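Local coordinates for protein alpha-ketoglutarate-dependent non-heme iron oxygenase EasH (Aspergillus japonicus, PDB 5M0T) that probably uses iron(II) and 2-oxoglutarate to carry out an oxidation in the biosynthesis of the ergot alkaloid cycloclavine, at residues A[83-86]-A[87-91]; A[243-246]-A[247-251]. All blocks are in the same frame, centred on the assembly; numbering follows the deposited sequence.

Contact 1: A[83-86]-A[87-91]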
loop_
_atom_site.group_PDB
_atom_site.type_symbol
_atom_site.label_atom_id
_atom_site.label_comp_id
_atom_site.label_asym_id
_atom_site.label_seq_id
_atom_site.Cartn_x
_atom_site.Cartn_y
_atom_site.Cartn_z
ATOM N N PHE A 83 -2.927 -12.575 17.866
ATOM C CA PHE A 83 -3.716 -13.446 18.748
ATOM C C PHE A 83 -3.583 -14.954 18.494
ATOM O O PHE A 83 -4.003 -15.740 19.343
ATOM C CB PHE A 83 -5.190 -13.048 18.673
ATOM C CG PHE A 83 -5.433 -11.576 18.903
ATOM C CD1 PHE A 83 -5.301 -11.021 20.174
ATOM C CD2 PHE A 83 -5.787 -10.731 17.848
ATOM C CE1 PHE A 83 -5.519 -9.670 20.401
ATOM C CE2 PHE A 83 -6.002 -9.369 18.069
ATOM C CZ PHE A 83 -5.878 -8.843 19.350
ATOM N N SER A 84 -2.983 -15.362 17.368
ATOM C CA SER A 84 -2.976 -16.773 16.951
ATOM C C SER A 84 -1.628 -17.267 16.409
ATOM O O SER A 84 -1.173 -16.843 15.343
ATOM C CB SER A 84 -4.051 -17.009 15.893
ATOM O OG SER A 84 -4.109 -18.374 15.528
ATOM N N LYS A 85 -1.015 -18.183 17.155
ATOM C CA LYS A 85 0.206 -18.872 16.748
ATOM C C LYS A 85 -0.034 -19.704 15.497
ATOM O O LYS A 85 0.808 -19.724 14.590
ATOM C CB LYS A 85 0.727 -19.763 17.892
ATOM C CG LYS A 85 2.153 -20.288 17.709
ATOM C CD LYS A 85 2.619 -21.013 18.963
ATOM C CE LYS A 85 3.857 -21.858 18.698
ATOM N NZ LYS A 85 4.923 -21.109 17.976
ATOM N N LEU A 86 -1.186 -20.368 15.445
ATOM C CA LEU A 86 -1.578 -21.152 14.283
ATOM C C LEU A 86 -1.689 -20.279 13.016
ATOM O O LEU A 86 -1.343 -20.730 11.919
ATOM C CB LEU A 86 -2.889 -21.897 14.570
ATOM C CG LEU A 86 -3.379 -22.915 13.522
ATOM C CD1 LEU A 86 -4.083 -24.093 14.207
ATOM C CD2 LEU A 86 -4.275 -22.283 12.444
ATOM N N PHE A 87 -2.150 -19.038 13.164
ATOM C CA PHE A 87 -2.188 -18.098 12.042
ATOM C C PHE A 87 -0.760 -17.766 11.579
ATOM O O PHE A 87 -0.414 -17.920 10.411
ATOM C CB PHE A 87 -2.927 -16.814 12.444
ATOM C CG PHE A 87 -3.218 -15.907 11.309
ATOM C CD1 PHE A 87 -2.258 -15.011 10.850
ATOM C CD2 PHE A 87 -4.463 -15.928 10.707
ATOM C CE1 PHE A 87 -2.526 -14.181 9.777
ATOM C CE2 PHE A 87 -4.740 -15.091 9.648
ATOM C CZ PHE A 87 -3.773 -14.217 9.172
ATOM N N ARG A 88 0.049 -17.301 12.523
ATOM C CA ARG A 88 1.431 -16.927 12.264
ATOM C C ARG A 88 2.269 -18.030 11.603
ATOM O O ARG A 88 2.981 -17.747 10.662
ATOM C CB ARG A 88 2.108 -16.496 13.566
ATOM C CG ARG A 88 1.646 -15.144 14.086
ATOM C CD ARG A 88 2.589 -14.632 15.166
ATOM N NE ARG A 88 2.699 -15.540 16.310
ATOM C CZ ARG A 88 1.812 -15.664 17.297
ATOM N NH1 ARG A 88 0.682 -14.958 17.312
ATOM N NH2 ARG A 88 2.060 -16.529 18.273
ATOM N N ASP A 89 2.154 -19.266 12.095
ATOM C CA ASP A 89 3.062 -20.377 11.728
ATOM C C ASP A 89 2.506 -21.352 10.684
ATOM O O ASP A 89 3.249 -21.806 9.825
ATOM C CB ASP A 89 3.420 -21.190 12.968
ATOM C CG ASP A 89 4.132 -20.382 14.035
ATOM O OD1 ASP A 89 4.398 -19.181 13.833
ATOM O OD2 ASP A 89 4.432 -20.975 15.102
ATOM N N GLU A 90 1.221 -21.693 10.772
ATOM C CA GLU A 90 0.619 -22.691 9.883
ATOM C C GLU A 90 0.013 -22.034 8.642
ATOM O O GLU A 90 0.390 -22.363 7.526
ATOM C CB GLU A 90 -0.405 -23.553 10.641
ATOM C CG GLU A 90 0.164 -24.135 11.943
ATOM C CD GLU A 90 -0.662 -25.256 12.586
ATOM O OE1 GLU A 90 -1.336 -26.042 11.880
ATOM O OE2 GLU A 90 -0.613 -25.369 13.828
ATOM N N LEU A 91 -0.880 -21.071 8.835
ATOM C CA LEU A 91 -1.581 -20.430 7.710
ATOM C C LEU A 91 -0.697 -19.511 6.855
ATOM O O LEU A 91 -0.777 -19.544 5.617
ATOM C CB LEU A 91 -2.799 -19.658 8.201
ATOM C CG LEU A 91 -3.861 -20.534 8.857
ATOM C CD1 LEU A 91 -4.924 -19.646 9.490
ATOM C CD2 LEU A 91 -4.480 -21.504 7.852
#
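The first turns of helix 85-91 open with a serine N-cap: Ser84 OG accepts from Phe87 N at 3.1 Å. The first torsion of Ser84 (chi1 -177°) turns OG away from its own backbone N and to the side of the carbonyl carbon, where it meets that amide while CB packs on Phe87 CB. Glu51 of helix 42-52 reinforces this end; its carboxylate bonds Ser84 OG and the amides of Lys85 and Leu86, an acid at a helix N-terminus that probably gains from the helix dipole. One residue on, Arg88 N reaches Ser84 O at 3.1 Å. The Arg88 chain, bent at chi3, folds back over the start of the helix and lays one guanidinium face on Lys85 CA. Its NH1 goes to Pro81 O, while on the inner side of the helix Phe87 and Leu91 pack against the large beta-sheet of this PhyH-family protein, a member of the cupin clan. On the outer surface Lys85 NZ forms an i to i+4 salt bridge with Asp89 OD2 at 2.9 Å, met nearly along its C-O axis; the backbones below are joined by Asp89 N to Lys85 O, 2.9 Å. The helix then widens into a pi-type turn at 87-91, where Leu86 O accepts from two amides: Leu91 N at 3.1 Å, roughly in line with the carbonyl, and Glu90 N at 3.0 Å, from above the carbonyl plane. Over this turn Leu86 CD2 touches Leu91 CG at 4.0 Å, and the Glu90 carboxylate swings against Leu86 CG and CD1, its oxygens held by Arg47 and Gln44.

Contact 2: A[243-246]-A[247-251]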
loop_
_atom_site.group_PDB
_atom_site.type_symbol
_atom_site.label_atom_id
_atom_site.label_comp_id
_atom_site.label_asym_id
_atom_site.label_seq_id
_atom_site.Cartn_x
_atom_site.Cartn_y
_atom_site.Cartn_z
ATOM N N LEU A 243 2.220 -4.855 15.316
ATOM C CA LEU A 243 2.912 -6.057 15.776
ATOM C C LEU A 243 4.183 -5.678 16.515
ATOM O O LEU A 243 4.975 -4.889 15.997
ATOM C CB LEU A 243 3.241 -6.979 14.588
ATOM C CG LEU A 243 2.063 -7.365 13.684
ATOM C CD1 LEU A 243 2.512 -8.223 12.523
ATOM C CD2 LEU A 243 0.979 -8.068 14.494
ATOM N N PRO A 244 4.371 -6.206 17.743
ATOM C CA PRO A 244 5.675 -6.007 18.377
ATOM C C PRO A 244 6.770 -6.800 17.649
ATOM O O PRO A 244 6.521 -7.893 17.145
ATOM C CB PRO A 244 5.472 -6.517 19.816
ATOM C CG PRO A 244 4.272 -7.395 19.772
ATOM C CD PRO A 244 3.424 -6.921 18.629
ATOM N N ARG A 245 7.967 -6.231 17.598
ATOM C CA ARG A 245 9.110 -6.892 16.974
ATOM C C ARG A 245 9.367 -8.293 17.551
ATOM O O ARG A 245 9.565 -9.242 16.788
ATOM C CB ARG A 245 10.354 -6.017 17.106
ATOM C CG ARG A 245 11.583 -6.621 16.462
ATOM C CD ARG A 245 12.533 -5.569 15.955
ATOM N NE ARG A 245 13.738 -6.214 15.462
ATOM C CZ ARG A 245 14.736 -5.602 14.837
ATOM N NH1 ARG A 245 14.705 -4.294 14.586
ATOM N NH2 ARG A 245 15.776 -6.320 14.450
ATOM N N GLU A 246 9.336 -8.412 18.881
ATOM C CA GLU A 246 9.527 -9.697 19.585
ATOM C C GLU A 246 8.663 -10.833 19.011
ATOM O O GLU A 246 9.149 -11.945 18.813
ATOM C CB GLU A 246 9.298 -9.507 21.101
ATOM C CG GLU A 246 8.928 -10.731 21.954
ATOM C CD GLU A 246 7.438 -10.794 22.333
ATOM O OE1 GLU A 246 7.140 -11.125 23.501
ATOM O OE2 GLU A 246 6.557 -10.507 21.486
ATOM N N LEU A 247 7.397 -10.541 18.726
ATOM C CA LEU A 247 6.470 -11.537 18.154
ATOM C C LEU A 247 6.799 -11.861 16.681
ATOM O O LEU A 247 6.784 -13.021 16.280
ATOM C CB LEU A 247 5.022 -11.052 18.287
ATOM C CG LEU A 247 3.888 -12.049 18.079
ATOM C CD1 LEU A 247 3.940 -13.170 19.116
ATOM C CD2 LEU A 247 2.517 -11.348 18.108
ATOM N N VAL A 248 7.105 -10.833 15.898
ATOM C CA VAL A 248 7.461 -11.011 14.492
ATOM C C VAL A 248 8.677 -11.933 14.333
ATOM O O VAL A 248 8.703 -12.778 13.440
ATOM C CB VAL A 248 7.678 -9.645 13.788
ATOM C CG1 VAL A 248 8.271 -9.813 12.391
ATOM C CG2 VAL A 248 6.362 -8.878 13.701
ATOM N N GLU A 249 9.647 -11.796 15.231
ATOM C CA GLU A 249 10.876 -12.605 15.187
ATOM C C GLU A 249 10.696 -14.095 15.516
ATOM O O GLU A 249 11.648 -14.869 15.335
ATOM C CB GLU A 249 11.973 -11.975 16.060
ATOM C CG GLU A 249 12.420 -10.622 15.524
ATOM C CD GLU A 249 13.592 -10.019 16.263
ATOM O OE1 GLU A 249 13.687 -10.158 17.504
ATOM O OE2 GLU A 249 14.445 -9.407 15.584
ATOM N N THR A 250 9.503 -14.499 15.969
ATOM C CA THR A 250 9.146 -15.921 16.106
ATOM C C THR A 250 8.698 -16.599 14.797
ATOM O O THR A 250 8.583 -17.822 14.752
ATOM C CB THR A 250 8.003 -16.130 17.122
ATOM O OG1 THR A 250 6.833 -15.442 16.679
ATOM C CG2 THR A 250 8.398 -15.625 18.501
ATOM N N MET A 251 8.451 -15.822 13.746
ATOM C CA MET A 251 7.851 -16.350 12.521
ATOM C C MET A 251 8.925 -16.680 11.480
ATOM O O MET A 251 10.082 -16.261 11.602
ATOM C CB MET A 251 6.880 -15.329 11.941
ATOM C CG MET A 251 5.934 -14.670 12.943
ATOM S SD MET A 251 4.869 -13.496 12.076
ATOM C CE MET A 251 4.367 -12.403 13.394
#
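A short helical turn near the surface, beginning at Arg245 and following strand 222-231 in the chain, is braced by an i to i+4 salt bridge that runs from Arg245 to Glu249. Arg245 is extended from CG to NE, with CG anti to the backbone N (chi1 -179°), and its NE donates to Glu249 OE2 at 3.3 Å. The oxygen sits in the guanidinium plane, yet NE meets it from above the carboxylate plane, the two flat groups standing 88° apart. This long bond is one of several: Lys286 N also donates to Glu249 OE2, and Arg245 NH2 donates to Ile283 O, which ties the turn to the C-terminal segment. Beneath the pair, Glu249 N bonds Arg245 O at 3.0 Å. Pro244, at the N-cap position, offers its carbonyl O to Val248 N at 3.2 Å and more weakly to Leu247 N. Its ring lies alongside Leu247, Pro244 CG to Leu247 CB 4.0 Å, the two pointing the same way. On the buried side Leu243 crosses Val248 at about a right angle, Leu243 CB to Val248 CG2 3.8 Å, and both side chains rest on Trp261. At the far end the chain turns over: Leu247 O takes the amide N of Thr250 at 3.1 Å. Met251 N closes on Val248 O, 3.1 Å, the bond that defines the type I beta turn from Val248 to Met251, placed where residues 243-251 bond the C-terminal segment.

Overall arrangement
Contacts 1 and 2 lie about 12 Å apart between centres and meet through Arg88. The aliphatic part of that arginine packs on Met251, Arg88 CD to Met251 CE 3.4 Å, and its guanidinium carbon on Leu247, Arg88 CZ to Leu247 CD1 3.7 Å, joining helix 85-91 to the 247-251 segment. Contact 1 is the deeper: one face of its helix enters the apolar layer against the large sheet, Glu90 is answered by Arg47 and Gln44 of helix 42-52, and Lys85 by Asp89. Contact 2 sits farther from the chain centre, and its salt-bridged residues bond the C-terminal segment. Both pair a basic residue with an acid four positions on; a serine caps one helix, a proline precedes the other.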